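Cas6b (Methanococcus maripaludis, PDB 4Z7K) processes CRISPR RNA as a Cas6-family endoribonuclease, probably recognising the repeat sequence of the precursor transcript. Local coordinates at residues B[6-11]-B[61-66]; B[51-56]-B[206-211]; B[117-122]-B[212-217]. All blocks are in the same frame, centred on the assembly; numbering follows the deposited sequence.

Contact 1: residues B[6-11]-B[61-66]; sequences MHISYP and PLIIGI
I8 and I63 sit directly across from each other on two antiparallel strands whose short axes run at 160°, and they form the compact middle of this contact. Their backbones are tied in both directions: I8 N donates to I63 O at 2.9 Å, and I63 N returns a bond to I8 O at 2.8 Å. M6 and G65 make the same reciprocal pair two residues along. The beta carbons of I8 and I63 come within 4.1 Å on the face that also carries M6. That face is covered by helix 67-76, where L74 meets both M6 and I8, while F54 of the next strand covers I63 and V99 lies beside I8.

The opposite face is built from H7, S9, L62 and I64. L62 turns its CG away from the backbone N (chi1 177°), which sends CD1 over the neighbouring strand: it lies 3.8 Å from H7 CB and 4.1 Å from S9 CB. I64 runs alongside H7, the two pointing the same way, and Y201 lies against both the H7 ring and L62.

Toward the end of strand 6-9 the contact becomes polar. Its looser, solvent side rests on S9, the one partly exposed residue among those that touch, with Y10 and P61 still buried beside it. The S9 hydroxyl OG swings back to P61 O at 3.0 Å. The same oxygen takes Y10 N at 3.2 Å from the other face of its carbonyl plane, so two donors grip it. The Y10 ring turns off to bind I79 O through its OH. Two adjacent central strands in a 2-3-1-4 antiparallel sheet, covered by helices on one side, are the core of a ferredoxin-like fold, the building block of the RAMP-type Cas proteins.

Contact 2: residues B[51-56]-B[206-211]; sequences QIQFKI and RNVSRG. With nucleotides of chain C.
The amide of F54 on strand 52-57 meets the carbonyl of S209 in the turn 206-211, and this is the firm backbone bond between the segments: F54 N donates to S209 O at 2.7 Å. K55 NZ adds a weak bond to V208 O at 3.5 Å, its stronger partner being T214 OG1. The turn itself is held by R210 N to N207 O and G211 N to V208 O, the pattern of a 3-10 segment.

Apolar contacts flank these bonds. The extended side chain of Q53 crosses V208 at a slant, Q53 CG lying 3.9 Å from V208 CG1, while its amide NE2 bonds to P50 O, just before its own strand. The stem of K55 lies over G211, and its bend at chi4 brings the ammonium group back toward the turn. G211 has a positive phi of 108°, which favours glycine.

The remaining interactions reach the RNA of chain C. N207 N donates to OP2 of the guanosine nucleotide that precedes DC23, at 3.1 Å and with an angle of 161°. S209 places OG between its own backbone N and carbonyl carbon (chi1 57°), from where OG bonds to OP2 of DC23, also at 3.1 Å. R210 makes a salt bridge to a further phosphate, and R206 packs on a uracil base, with N207 ND2 above one face of its guanidinium group. The strand thus backs a turn whose other side faces the sugar-phosphate chain. DC23 lacks the 2'-hydroxyl that Cas6 ribonucleases generally use as nucleophile, consistent with an uncleavable substrate analogue. A glycine-rich stretch with basic residues near the C-terminus, lying against the N-terminal sheet and gripping phosphates, is the signature G-loop of the Cas6 family.

Contact 3: residues B[117-122]-B[212-217]; sequences FKTPWM and FGTVVK
F117 and V215 pair across the end of strand 112-117 and the edge strand 215-217, in the antiparallel sheet of the second ferredoxin-like domain, and the contact continues into the loop segments 118-122 and 212-214.

Hydrogen bonds hold the loops together. K118 N donates to T214 O at 3.1 Å, and G213 N donates to P120 O at 2.6 Å. Between them T119 OG1, which a chi1 of 54° tucks close to both its own N and C atoms, accepts T214 N at 3.1 Å in a nearly straight bond of 168° and also bonds G211 O. A valine in its place would probably leave both T214 N and G211 O without this mate.

Side-chain packing adds to this. The bent chain of K118 crosses V216, CD lying 3.9 Å from V216 CG1. F117 runs alongside V215, with CZ over one face of the W121 ring and T214 O at the edge of the F117 ring.

A Met-aromatic contact closes the far end. P120 O lies at the edge of the F212 ring, which also has a cation-pi partner in R18, and M122 SD sits over one ring face, 4.0 Å from the centroid and 15° off the normal.

How the contacts relate
Contact 1 joins central strands of the N-terminal sheet, contact 3 joins the end of strand 112-117 and the loop after it to the edge strand 215-217 and the loop before it, and contact 2 bridges the two. Contacts 1 and 2 touch, with centres about 11 Å apart, because strands 52-57 and 60-66 are neighbours in one sheet: I64 N and I66 N face the backbone oxygens of Q53 and Q51. Contacts 2 and 3 have centres about 10 Å apart and share an unbroken chain, 206-211 running into 212-217. Contacts 1 and 3 follow one another in sequence, with centres about 15 Å apart, whereas contact 2 interleaves with both. The RNA-binding turn is therefore fixed from both ferredoxin-like domains.

Contact 1: residues B[6-11]-B[61-66]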
loop_
_atom_site.group_PDB
_atom_site.type_symbol
_atom_site.label_atom_id
_atom_site.label_comp_id
_atom_site.label_asym_id
_atom_site.label_seq_id
_atom_site.Cartn_x
_atom_site.Cartn_y
_atom_site.Cartn_z
ATOM N N MET B 6 -20.294 -11.177 21.916
ATOM C CA MET B 6 -19.714 -12.041 22.941
ATOM C C MET B 6 -18.177 -11.897 22.973
ATOM O O MET B 6 -17.499 -12.200 21.975
ATOM C CB MET B 6 -20.125 -13.501 22.707
ATOM C CG MET B 6 -19.647 -14.470 23.795
ATOM S SD MET B 6 -20.484 -16.087 23.792
ATOM C CE MET B 6 -19.517 -16.964 22.570
ATOM N N HIS B 7 -17.646 -11.462 24.129
ATOM C CA HIS B 7 -16.200 -11.431 24.406
ATOM C C HIS B 7 -15.764 -12.718 25.073
ATOM O O HIS B 7 -16.455 -13.224 25.959
ATOM C CB HIS B 7 -15.782 -10.277 25.335
ATOM C CG HIS B 7 -16.472 -8.972 25.079
ATOM N ND1 HIS B 7 -17.203 -8.711 23.942
ATOM C CD2 HIS B 7 -16.535 -7.850 25.836
ATOM C CE1 HIS B 7 -17.678 -7.477 24.004
ATOM N NE2 HIS B 7 -17.295 -6.938 25.146
ATOM N N ILE B 8 -14.596 -13.215 24.680
ATOM C CA ILE B 8 -13.964 -14.346 25.359
ATOM C C ILE B 8 -12.551 -14.022 25.808
ATOM O O ILE B 8 -11.704 -13.680 24.989
ATOM C CB ILE B 8 -13.925 -15.575 24.439
ATOM C CG1 ILE B 8 -15.287 -16.266 24.426
ATOM C CG2 ILE B 8 -12.852 -16.543 24.879
ATOM C CD1 ILE B 8 -15.420 -17.285 23.327
ATOM N N SER B 9 -12.272 -14.164 27.094
ATOM C CA SER B 9 -10.972 -13.751 27.588
ATOM C C SER B 9 -10.313 -14.857 28.401
ATOM O O SER B 9 -10.993 -15.552 29.151
ATOM C CB SER B 9 -11.121 -12.482 28.433
ATOM O OG SER B 9 -9.910 -11.731 28.477
ATOM N N TYR B 10 -8.995 -15.012 28.269
ATOM C CA TYR B 10 -8.262 -16.026 29.032
ATOM C C TYR B 10 -7.284 -15.296 29.946
ATOM O O TYR B 10 -6.140 -15.091 29.554
ATOM C CB TYR B 10 -7.485 -17.008 28.124
ATOM C CG TYR B 10 -8.288 -17.749 27.071
ATOM C CD1 TYR B 10 -9.597 -18.129 27.302
ATOM C CD2 TYR B 10 -7.720 -18.090 25.845
ATOM C CE1 TYR B 10 -10.332 -18.810 26.335
ATOM C CE2 TYR B 10 -8.449 -18.769 24.865
ATOM C CZ TYR B 10 -9.754 -19.129 25.121
ATOM O OH TYR B 10 -10.498 -19.808 24.176
ATOM N N PRO B 11 -7.712 -14.931 31.175
ATOM C CA PRO B 11 -6.921 -14.014 32.005
ATOM C C PRO B 11 -5.589 -14.562 32.489
ATOM O O PRO B 11 -4.699 -13.765 32.703
ATOM C CB PRO B 11 -7.836 -13.735 33.200
ATOM C CG PRO B 11 -9.178 -14.132 32.771
ATOM C CD PRO B 11 -8.979 -15.277 31.830
ATOM N N PRO B 61 -5.200 -12.352 26.384
ATOM C CA PRO B 61 -6.000 -12.590 25.172
ATOM C C PRO B 61 -7.489 -12.337 25.270
ATOM O O PRO B 61 -8.137 -12.644 26.267
ATOM C CB PRO B 61 -5.798 -14.081 24.920
ATOM C CG PRO B 61 -4.465 -14.344 25.422
ATOM C CD PRO B 61 -4.284 -13.475 26.628
ATOM N N LEU B 62 -8.020 -11.798 24.184
ATOM C CA LEU B 62 -9.430 -11.518 24.056
ATOM C C LEU B 62 -9.883 -11.947 22.659
ATOM O O LEU B 62 -9.136 -11.810 21.689
ATOM C CB LEU B 62 -9.693 -10.042 24.294
ATOM C CG LEU B 62 -11.127 -9.565 24.131
ATOM C CD1 LEU B 62 -12.023 -10.245 25.131
ATOM C CD2 LEU B 62 -11.169 -8.073 24.322
ATOM N N ILE B 63 -11.081 -12.511 22.561
ATOM C CA ILE B 63 -11.597 -12.991 21.289
ATOM C C ILE B 63 -12.984 -12.429 21.110
ATOM O O ILE B 63 -13.860 -12.656 21.951
ATOM C CB ILE B 63 -11.686 -14.499 21.234
ATOM C CG1 ILE B 63 -10.364 -15.115 21.663
ATOM C CG2 ILE B 63 -12.104 -14.936 19.842
ATOM C CD1 ILE B 63 -10.098 -16.444 21.047
ATOM N N ILE B 64 -13.200 -11.701 20.020
ATOM C CA ILE B 64 -14.478 -11.027 19.849
ATOM C C ILE B 64 -15.306 -11.709 18.778
ATOM O O ILE B 64 -14.790 -12.024 17.705
ATOM C CB ILE B 64 -14.295 -9.555 19.467
ATOM C CG1 ILE B 64 -13.245 -8.907 20.350
ATOM C CG2 ILE B 64 -15.603 -8.805 19.612
ATOM C CD1 ILE B 64 -13.780 -8.541 21.706
ATOM N N GLY B 65 -16.583 -11.949 19.068
ATOM C CA GLY B 65 -17.483 -12.445 18.048
ATOM C C GLY B 65 -18.652 -11.496 17.918
ATOM O O GLY B 65 -19.251 -11.103 18.929
ATOM N N ILE B 66 -19.028 -11.162 16.684
ATOM C CA ILE B 66 -20.030 -10.121 16.510
ATOM C C ILE B 66 -21.165 -10.605 15.642
ATOM O O ILE B 66 -20.944 -11.256 14.611
ATOM C CB ILE B 66 -19.465 -8.851 15.849
ATOM C CG1 ILE B 66 -18.015 -8.592 16.233
ATOM C CG2 ILE B 66 -20.352 -7.662 16.166
ATOM C CD1 ILE B 66 -17.303 -7.759 15.202
#

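Contact 2: residues B[51-56]-B[206-211]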
loop_
_atom_site.group_PDB
_atom_site.type_symbol
_atom_site.label_atom_id
_atom_site.label_comp_id
_atom_site.label_asym_id
_atom_site.label_seq_id
_atom_site.Cartn_x
_atom_site.Cartn_y
_atom_site.Cartn_z
ATOM N N GLN B 51 -16.008 -10.455 11.753
ATOM C CA GLN B 51 -16.951 -10.580 12.857
ATOM C C GLN B 51 -16.398 -11.563 13.870
ATOM O O GLN B 51 -17.064 -11.906 14.849
ATOM C CB GLN B 51 -18.346 -10.948 12.339
ATOM C CG GLN B 51 -18.524 -10.530 10.870
ATOM C CD GLN B 51 -19.953 -10.628 10.355
ATOM O OE1 GLN B 51 -20.893 -10.872 11.117
ATOM N NE2 GLN B 51 -20.122 -10.419 9.049
ATOM N N ILE B 52 -15.165 -11.999 13.609
ATOM C CA ILE B 52 -14.306 -12.612 14.625
ATOM C C ILE B 52 -12.944 -11.917 14.593
ATOM O O ILE B 52 -12.260 -11.971 13.571
ATOM C CB ILE B 52 -14.094 -14.134 14.414
ATOM C CG1 ILE B 52 -15.336 -14.923 14.810
ATOM C CG2 ILE B 52 -12.931 -14.637 15.274
ATOM C CD1 ILE B 52 -15.575 -14.933 16.282
ATOM N N GLN B 53 -12.550 -11.284 15.704
ATOM C CA GLN B 53 -11.284 -10.531 15.786
ATOM C C GLN B 53 -10.439 -10.935 17.000
ATOM O O GLN B 53 -10.964 -11.126 18.100
ATOM C CB GLN B 53 -11.560 -9.030 15.866
ATOM C CG GLN B 53 -12.605 -8.533 14.906
ATOM C CD GLN B 53 -13.050 -7.132 15.236
ATOM O OE1 GLN B 53 -12.291 -6.355 15.812
ATOM N NE2 GLN B 53 -14.290 -6.802 14.894
ATOM N N PHE B 54 -9.131 -11.031 16.812
ATOM C CA PHE B 54 -8.248 -11.419 17.903
ATOM C C PHE B 54 -7.374 -10.270 18.409
ATOM O O PHE B 54 -6.637 -9.650 17.652
ATOM C CB PHE B 54 -7.399 -12.594 17.467
ATOM C CG PHE B 54 -8.210 -13.743 16.989
ATOM C CD1 PHE B 54 -8.395 -13.961 15.639
ATOM C CD2 PHE B 54 -8.834 -14.580 17.895
ATOM C CE1 PHE B 54 -9.157 -15.006 15.205
ATOM C CE2 PHE B 54 -9.593 -15.626 17.471
ATOM C CZ PHE B 54 -9.756 -15.844 16.125
ATOM N N LYS B 55 -7.474 -9.994 19.704
ATOM C CA LYS B 55 -6.846 -8.824 20.293
ATOM C C LYS B 55 -6.042 -9.223 21.532
ATOM O O LYS B 55 -6.359 -10.234 22.167
ATOM C CB LYS B 55 -7.929 -7.801 20.635
ATOM C CG LYS B 55 -8.764 -7.418 19.420
ATOM C CD LYS B 55 -10.013 -6.618 19.751
ATOM C CE LYS B 55 -10.611 -5.998 18.478
ATOM N NZ LYS B 55 -9.681 -5.206 17.590
ATOM N N ILE B 56 -4.998 -8.470 21.881
ATOM C CA ILE B 56 -4.342 -8.728 23.164
ATOM C C ILE B 56 -4.439 -7.514 24.071
ATOM O O ILE B 56 -3.946 -6.433 23.748
ATOM C CB ILE B 56 -2.881 -9.123 22.999
ATOM C CG1 ILE B 56 -2.800 -10.531 22.421
ATOM C CG2 ILE B 56 -2.198 -9.125 24.338
ATOM C CD1 ILE B 56 -1.400 -10.991 22.179
ATOM N N ARG B 206 -7.495 -0.597 9.463
ATOM C CA ARG B 206 -6.978 -1.766 8.787
ATOM C C ARG B 206 -6.603 -2.884 9.758
ATOM O O ARG B 206 -6.286 -2.619 10.918
ATOM C CB ARG B 206 -5.765 -1.390 7.949
ATOM C CG ARG B 206 -6.065 -0.387 6.882
ATOM C CD ARG B 206 -4.831 -0.121 6.061
ATOM N NE ARG B 206 -4.417 -1.307 5.311
ATOM C CZ ARG B 206 -3.153 -1.643 5.072
ATOM N NH1 ARG B 206 -2.165 -0.884 5.537
ATOM N NH2 ARG B 206 -2.876 -2.735 4.363
ATOM N N ASN B 207 -6.630 -4.124 9.273
ATOM C CA ASN B 207 -6.104 -5.272 10.012
ATOM C C ASN B 207 -6.731 -5.488 11.381
ATOM O O ASN B 207 -6.104 -6.008 12.298
ATOM C CB ASN B 207 -4.607 -5.124 10.151
ATOM C CG ASN B 207 -3.945 -4.984 8.820
ATOM O OD1 ASN B 207 -3.772 -5.965 8.096
ATOM N ND2 ASN B 207 -3.621 -3.750 8.451
ATOM N N VAL B 208 -8.014 -5.179 11.449
ATOM C CA VAL B 208 -8.782 -5.154 12.664
ATOM C C VAL B 208 -8.835 -6.531 13.307
ATOM O O VAL B 208 -8.932 -6.678 14.525
ATOM C CB VAL B 208 -10.179 -4.630 12.337
ATOM C CG1 VAL B 208 -11.271 -5.511 12.919
ATOM C CG2 VAL B 208 -10.301 -3.180 12.765
ATOM N N SER B 209 -8.749 -7.541 12.465
ATOM C CA SER B 209 -8.750 -8.927 12.891
ATOM C C SER B 209 -7.594 -9.285 13.822
ATOM O O SER B 209 -7.761 -10.111 14.718
ATOM C CB SER B 209 -8.709 -9.817 11.650
ATOM O OG SER B 209 -7.574 -9.502 10.850
ATOM N N ARG B 210 -6.428 -8.677 13.608
ATOM C CA ARG B 210 -5.256 -9.002 14.420
ATOM C C ARG B 210 -5.247 -8.206 15.701
ATOM O O ARG B 210 -4.334 -8.353 16.517
ATOM C CB ARG B 210 -3.950 -8.702 13.691
ATOM C CG ARG B 210 -3.885 -9.104 12.260
ATOM C CD ARG B 210 -2.449 -9.025 11.820
ATOM N NE ARG B 210 -2.293 -9.500 10.455
ATOM C CZ ARG B 210 -1.957 -10.745 10.148
ATOM N NH1 ARG B 210 -1.743 -11.633 11.114
ATOM N NH2 ARG B 210 -1.827 -11.105 8.878
ATOM N N GLY B 211 -6.268 -7.372 15.879
ATOM C CA GLY B 211 -6.407 -6.631 17.110
ATOM C C GLY B 211 -6.111 -5.146 17.029
ATOM O O GLY B 211 -6.146 -4.459 18.054
ATOM P P DC C 23 -8.000 -10.157 7.238
ATOM O OP1 DC C 23 -8.419 -11.273 8.103
ATOM O OP2 DC C 23 -7.287 -9.000 7.848
ATOM O "O5'" DC C 23 -7.101 -10.717 6.049
ATOM C "C5'" DC C 23 -7.035 -12.077 5.823
ATOM C "C4'" DC C 23 -5.677 -12.408 5.299
ATOM O "O4'" DC C 23 -5.388 -11.502 4.234
ATOM C "C3'" DC C 23 -4.566 -12.220 6.315
ATOM O "O3'" DC C 23 -4.390 -13.450 7.053
ATOM C "C2'" DC C 23 -3.366 -11.873 5.438
ATOM C "C1'" DC C 23 -4.019 -11.177 4.235
ATOM N N1 DC C 23 -3.910 -9.721 4.261
ATOM C C2 DC C 23 -2.705 -9.116 3.914
ATOM O O2 DC C 23 -1.743 -9.822 3.585
ATOM N N3 DC C 23 -2.624 -7.770 3.940
ATOM C C4 DC C 23 -3.672 -7.033 4.295
ATOM N N4 DC C 23 -3.524 -5.703 4.299
ATOM C C5 DC C 23 -4.917 -7.629 4.660
ATOM C C6 DC C 23 -4.990 -8.969 4.630
ATOM P P G C 22 -9.851 -4.738 6.959
ATOM O OP1 G C 22 -10.297 -5.192 8.308
ATOM O OP2 G C 22 -8.428 -4.365 6.784
ATOM O "O5'" G C 22 -10.094 -5.871 5.859
ATOM C "C5'" G C 22 -11.057 -6.908 6.031
ATOM C "C4'" G C 22 -10.704 -8.117 5.197
ATOM O "O4'" G C 22 -10.656 -7.733 3.798
ATOM C "C3'" G C 22 -9.331 -8.724 5.480
ATOM O "O3'" G C 22 -9.359 -9.698 6.511
ATOM C "C2'" G C 22 -8.922 -9.315 4.144
ATOM O "O2'" G C 22 -9.520 -10.593 3.984
ATOM C "C1'" G C 22 -9.542 -8.322 3.163
ATOM N N9 G C 22 -8.607 -7.230 2.837
ATOM C C8 G C 22 -8.887 -5.904 3.033
ATOM N N7 G C 22 -7.926 -5.105 2.685
ATOM C C5 G C 22 -6.944 -5.961 2.238
ATOM C C6 G C 22 -5.669 -5.642 1.736
ATOM O O6 G C 22 -5.177 -4.517 1.596
ATOM N N1 G C 22 -4.963 -6.781 1.375
ATOM C C2 G C 22 -5.434 -8.061 1.478
ATOM N N2 G C 22 -4.583 -9.012 1.073
ATOM N N3 G C 22 -6.632 -8.371 1.953
ATOM C C4 G C 22 -7.335 -7.279 2.314
ATOM P P A C 21 -8.927 1.674 4.054
ATOM O OP1 A C 21 -7.538 1.642 4.590
ATOM O OP2 A C 21 -9.097 1.931 2.603
ATOM O "O5'" A C 21 -9.624 0.309 4.489
ATOM C "C5'" A C 21 -9.805 -0.008 5.867
ATOM C "C4'" A C 21 -10.791 -1.135 6.067
ATOM O "O4'" A C 21 -12.000 -0.836 5.317
ATOM C "C3'" A C 21 -10.321 -2.515 5.599
ATOM O "O3'" A C 21 -10.815 -3.535 6.477
ATOM C "C2'" A C 21 -10.959 -2.639 4.218
ATOM O "O2'" A C 21 -11.193 -3.960 3.777
ATOM C "C1'" A C 21 -12.265 -1.876 4.399
ATOM N N9 A C 21 -12.747 -1.279 3.157
ATOM C C8 A C 21 -12.000 -0.692 2.165
ATOM N N7 A C 21 -12.721 -0.265 1.159
ATOM C C5 A C 21 -14.023 -0.593 1.528
ATOM C C6 A C 21 -15.261 -0.405 0.899
ATOM N N6 A C 21 -15.372 0.193 -0.286
ATOM N N1 A C 21 -16.379 -0.848 1.522
ATOM C C2 A C 21 -16.251 -1.442 2.715
ATOM N N3 A C 21 -15.141 -1.681 3.412
ATOM C C4 A C 21 -14.055 -1.221 2.756
#

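Contact 3: residues B[117-122]-B[212-217]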
loop_
_atom_site.group_PDB
_atom_site.type_symbol
_atom_site.label_atom_id
_atom_site.label_comp_id
_atom_site.label_asym_id
_atom_site.label_seq_id
_atom_site.Cartn_x
_atom_site.Cartn_y
_atom_site.Cartn_z
ATOM N N PHE B 117 -8.215 4.317 22.165
ATOM C CA PHE B 117 -7.533 3.209 21.509
ATOM C C PHE B 117 -6.681 2.361 22.442
ATOM O O PHE B 117 -5.718 2.860 23.019
ATOM C CB PHE B 117 -6.629 3.740 20.402
ATOM C CG PHE B 117 -7.346 4.125 19.149
ATOM C CD1 PHE B 117 -6.933 5.224 18.419
ATOM C CD2 PHE B 117 -8.390 3.361 18.663
ATOM C CE1 PHE B 117 -7.571 5.574 17.247
ATOM C CE2 PHE B 117 -9.032 3.716 17.488
ATOM C CZ PHE B 117 -8.615 4.819 16.781
ATOM N N LYS B 118 -7.046 1.095 22.601
ATOM C CA LYS B 118 -6.233 0.122 23.324
ATOM C C LYS B 118 -4.970 -0.283 22.538
ATOM O O LYS B 118 -3.920 -0.612 23.104
ATOM C CB LYS B 118 -7.064 -1.125 23.622
ATOM C CG LYS B 118 -7.560 -1.273 25.035
ATOM C CD LYS B 118 -8.097 -0.004 25.613
ATOM C CE LYS B 118 -8.260 -0.164 27.130
ATOM N NZ LYS B 118 -7.006 -0.644 27.793
ATOM N N THR B 119 -5.101 -0.296 21.220
ATOM C CA THR B 119 -4.025 -0.708 20.330
ATOM C C THR B 119 -3.846 0.328 19.225
ATOM O O THR B 119 -4.717 1.180 19.045
ATOM C CB THR B 119 -4.324 -2.074 19.742
ATOM O OG1 THR B 119 -5.623 -2.039 19.126
ATOM C CG2 THR B 119 -4.312 -3.106 20.848
ATOM N N PRO B 120 -2.712 0.292 18.505
ATOM C CA PRO B 120 -2.532 1.279 17.447
ATOM C C PRO B 120 -3.661 1.195 16.419
ATOM O O PRO B 120 -4.289 0.144 16.281
ATOM C CB PRO B 120 -1.193 0.889 16.838
ATOM C CG PRO B 120 -0.470 0.219 17.920
ATOM C CD PRO B 120 -1.510 -0.539 18.671
ATOM N N TRP B 121 -3.912 2.288 15.710
ATOM C CA TRP B 121 -5.038 2.375 14.792
ATOM C C TRP B 121 -4.738 1.843 13.397
ATOM O O TRP B 121 -5.483 0.975 12.903
ATOM C CB TRP B 121 -5.514 3.825 14.714
ATOM C CG TRP B 121 -6.623 4.091 13.745
ATOM C CD1 TRP B 121 -7.424 3.179 13.137
ATOM C CD2 TRP B 121 -7.087 5.377 13.313
ATOM N NE1 TRP B 121 -8.335 3.808 12.321
ATOM C CE2 TRP B 121 -8.157 5.158 12.421
ATOM C CE3 TRP B 121 -6.699 6.690 13.590
ATOM C CZ2 TRP B 121 -8.838 6.195 11.807
ATOM C CZ3 TRP B 121 -7.377 7.716 12.978
ATOM C CH2 TRP B 121 -8.435 7.466 12.096
ATOM N N MET B 122 -3.663 2.325 12.774
ATOM C CA MET B 122 -3.284 1.876 11.428
ATOM C C MET B 122 -4.411 2.345 10.522
ATOM O O MET B 122 -5.190 1.544 10.022
ATOM C CB MET B 122 -3.122 0.339 11.368
ATOM C CG MET B 122 -2.099 -0.221 10.388
ATOM S SD MET B 122 -1.341 -1.727 11.091
ATOM C CE MET B 122 -0.124 -2.119 9.845
ATOM N N PHE B 212 -5.782 -4.655 15.839
ATOM C CA PHE B 212 -5.460 -3.245 15.674
ATOM C C PHE B 212 -6.725 -2.398 15.726
ATOM O O PHE B 212 -7.816 -2.872 15.392
ATOM C CB PHE B 212 -4.735 -2.999 14.353
ATOM C CG PHE B 212 -3.339 -3.543 14.309
ATOM C CD1 PHE B 212 -3.087 -4.804 13.824
ATOM C CD2 PHE B 212 -2.275 -2.784 14.729
ATOM C CE1 PHE B 212 -1.798 -5.302 13.770
ATOM C CE2 PHE B 212 -0.997 -3.276 14.674
ATOM C CZ PHE B 212 -0.758 -4.539 14.194
ATOM N N GLY B 213 -6.574 -1.159 16.194
ATOM C CA GLY B 213 -7.663 -0.197 16.221
ATOM C C GLY B 213 -8.779 -0.503 17.208
ATOM O O GLY B 213 -9.942 -0.169 16.976
ATOM N N THR B 214 -8.436 -1.132 18.321
ATOM C CA THR B 214 -9.445 -1.555 19.286
ATOM C C THR B 214 -10.025 -0.353 20.052
ATOM O O THR B 214 -9.266 0.475 20.541
ATOM C CB THR B 214 -8.836 -2.562 20.258
ATOM O OG1 THR B 214 -8.029 -3.497 19.529
ATOM C CG2 THR B 214 -9.927 -3.289 21.016
ATOM N N VAL B 215 -11.342 -0.179 20.096
ATOM C CA VAL B 215 -11.872 0.984 20.826
ATOM C C VAL B 215 -12.738 0.665 22.055
ATOM O O VAL B 215 -13.407 -0.361 22.104
ATOM C CB VAL B 215 -12.680 1.895 19.895
ATOM C CG1 VAL B 215 -11.937 2.067 18.585
ATOM C CG2 VAL B 215 -14.037 1.327 19.632
ATOM N N VAL B 216 -12.690 1.532 23.066
ATOM C CA VAL B 216 -13.550 1.400 24.253
ATOM C C VAL B 216 -14.075 2.780 24.694
ATOM O O VAL B 216 -13.366 3.769 24.525
ATOM C CB VAL B 216 -12.819 0.736 25.405
ATOM C CG1 VAL B 216 -11.658 1.601 25.853
ATOM C CG2 VAL B 216 -13.783 0.501 26.546
ATOM N N LYS B 217 -15.316 2.867 25.192
ATOM C CA LYS B 217 -15.901 4.163 25.606
ATOM C C LYS B 217 -15.307 4.677 26.927
ATOM O O LYS B 217 -14.757 3.888 27.708
ATOM C CB LYS B 217 -17.426 4.083 25.753
ATOM C CG LYS B 217 -18.131 3.462 24.566
ATOM C CD LYS B 217 -19.644 3.443 24.717
ATOM C CE LYS B 217 -20.158 4.779 25.224
ATOM N NZ LYS B 217 -21.618 4.711 25.518
#